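Local coordinates for beta-galactosidase (Marinomonas sp. ef1, PDB 6Y2K), which probably hydrolyses terminal beta-galactose residues from beta-galactosides, as a cold-active, hexameric enzyme of glycoside hydrolase family 42, at residues A[240-245]-A[312-317]. Residues are numbered along the deposited sequence; the frame is centred on the assembly and turned at random.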
# COMPACT_ATOMS: atom_id res chain seq x y z
N VAL A 240 29.93 43.23 12.52
CA VAL A 240 29.02 42.20 12.04
C VAL A 240 29.08 41.00 12.97
O VAL A 240 30.09 40.79 13.65
CB VAL A 240 29.38 41.81 10.57
CG1 VAL A 240 30.77 41.22 10.45
CG2 VAL A 240 28.35 40.86 9.96
N HIS A 241 27.99 40.25 13.03
CA HIS A 241 28.00 38.92 13.62
C HIS A 241 27.42 37.91 12.62
O HIS A 241 26.62 38.28 11.74
CB HIS A 241 27.24 38.87 14.95
CG HIS A 241 27.40 37.55 15.63
ND1 HIS A 241 28.58 37.18 16.24
CD2 HIS A 241 26.59 36.47 15.70
CE1 HIS A 241 28.47 35.94 16.69
NE2 HIS A 241 27.27 35.49 16.37
N ASN A 242 27.85 36.65 12.75
CA ASN A 242 27.40 35.58 11.85
C ASN A 242 26.33 34.70 12.52
O ASN A 242 26.63 33.88 13.39
CB ASN A 242 28.59 34.76 11.28
CG ASN A 242 29.46 34.11 12.35
OD1 ASN A 242 29.60 34.61 13.47
ND2 ASN A 242 30.07 32.98 12.00
N TYR A 243 25.08 34.91 12.10
CA TYR A 243 23.91 34.19 12.60
C TYR A 243 23.71 32.89 11.82
O TYR A 243 24.42 32.62 10.84
CB TYR A 243 22.66 35.07 12.49
CG TYR A 243 22.82 36.44 13.12
CD1 TYR A 243 23.17 36.57 14.46
CD2 TYR A 243 22.60 37.60 12.37
CE1 TYR A 243 23.31 37.83 15.04
CE2 TYR A 243 22.74 38.86 12.95
CZ TYR A 243 23.09 38.98 14.29
OH TYR A 243 23.23 40.23 14.87
N MET A 244 22.73 32.09 12.25
CA MET A 244 22.56 30.74 11.73
C MET A 244 21.16 30.49 11.18
O MET A 244 20.23 31.23 11.48
CB MET A 244 22.87 29.72 12.82
CG MET A 244 24.30 29.77 13.32
SD MET A 244 24.57 28.75 14.78
CE MET A 244 23.76 29.72 16.04
N GLY A 245 21.05 29.45 10.37
CA GLY A 245 19.75 28.95 9.94
C GLY A 245 19.08 28.19 11.07
O GLY A 245 19.74 27.46 11.80
N ILE A 312 26.18 37.07 3.59
CA ILE A 312 26.28 35.66 3.92
C ILE A 312 27.76 35.47 4.27
O ILE A 312 28.62 35.54 3.40
CB ILE A 312 25.86 34.74 2.75
CG1 ILE A 312 24.32 34.64 2.65
CG2 ILE A 312 26.39 33.31 2.96
CD1 ILE A 312 23.59 35.95 2.43
N MET A 313 28.05 35.28 5.56
CA MET A 313 29.43 35.10 6.02
C MET A 313 29.98 33.72 5.68
O MET A 313 31.17 33.59 5.45
CB MET A 313 29.53 35.32 7.53
CG MET A 313 30.95 35.41 8.06
SD MET A 313 31.80 36.89 7.44
CE MET A 313 31.08 38.12 8.52
N GLU A 314 29.11 32.70 5.67
CA GLU A 314 29.52 31.32 5.37
C GLU A 314 28.52 30.67 4.42
O GLU A 314 27.36 30.44 4.78
CB GLU A 314 29.62 30.49 6.66
CG GLU A 314 30.57 31.03 7.73
CD GLU A 314 30.61 30.19 9.00
OE1 GLU A 314 30.07 29.07 8.98
OE2 GLU A 314 31.18 30.64 10.02
N GLN A 315 28.96 30.38 3.19
CA GLN A 315 28.13 29.71 2.19
C GLN A 315 28.67 28.32 1.90
O GLN A 315 29.88 28.16 1.62
CB GLN A 315 28.11 30.52 0.89
CG GLN A 315 27.21 29.95 -0.21
CD GLN A 315 25.74 29.93 0.22
OE1 GLN A 315 25.15 30.98 0.47
NE2 GLN A 315 25.16 28.73 0.28
N GLN A 316 27.79 27.32 1.96
CA GLN A 316 28.16 25.94 1.63
C GLN A 316 28.78 25.87 0.23
O GLN A 316 28.17 26.37 -0.70
CB GLN A 316 26.94 25.02 1.68
CG GLN A 316 27.28 23.55 1.47
CD GLN A 316 26.18 22.57 1.86
OE1 GLN A 316 25.09 22.95 2.33
NE2 GLN A 316 26.47 21.28 1.68
N PRO A 317 29.98 25.27 0.09
CA PRO A 317 30.65 25.11 -1.20
C PRO A 317 30.71 23.68 -1.73
O PRO A 317 31.18 23.45 -2.86
CB PRO A 317 32.08 25.56 -0.86
CG PRO A 317 32.29 24.97 0.50
CD PRO A 317 30.94 25.03 1.20
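Glu-314 OE2 makes a salt bridge with Arg-33 NH1 and takes a weak second bond from the side-chain amide of Asn-242. The bond from Asn-242 ND2 to Glu-314 OE2 is 3.3 Å long and bent to 127° at the hydrogen. The amide and carboxylate planes lie 56° apart, so the two groups do not meet edge to edge in one plane. Asn-242 ND2 also bonds to Asn-141 OD1 and Asn-242 OD1 accepts from the backbone N of Glu-142, which together fix the rotation of the amide. The other carboxylate oxygen, Glu-314 OE1, is hydrogen-bonded to Tyr-267 OH, so the carboxylate is held at both oxygens.

Toward the N-terminal ends of the strands the contact is apolar. Asn-242 CB rests on Met-313 CB at 3.9 Å. The Met-313 chain is bent about both CB-CG (chi2 66°) and CG-SD, which brings its methyl to Val-240. Met-313 CE then meets Val-240 CG1 tip to tip at 3.7 Å.

The segments belong to strands 238-244 and 310-315, the fifth and seventh of the eight-stranded parallel barrel. With strand 261-266 between them, their side chains meet in the barrel interior. A glycerol, probably from the crystallisation liquor, lies about 4 Å from the Glu-314 side chain. The arrangement is consistent with the active site of a clan GH-A (beta/alpha)8 barrel, where the seventh strand carries the nucleophilic glutamate; Glu-314 is probably that residue.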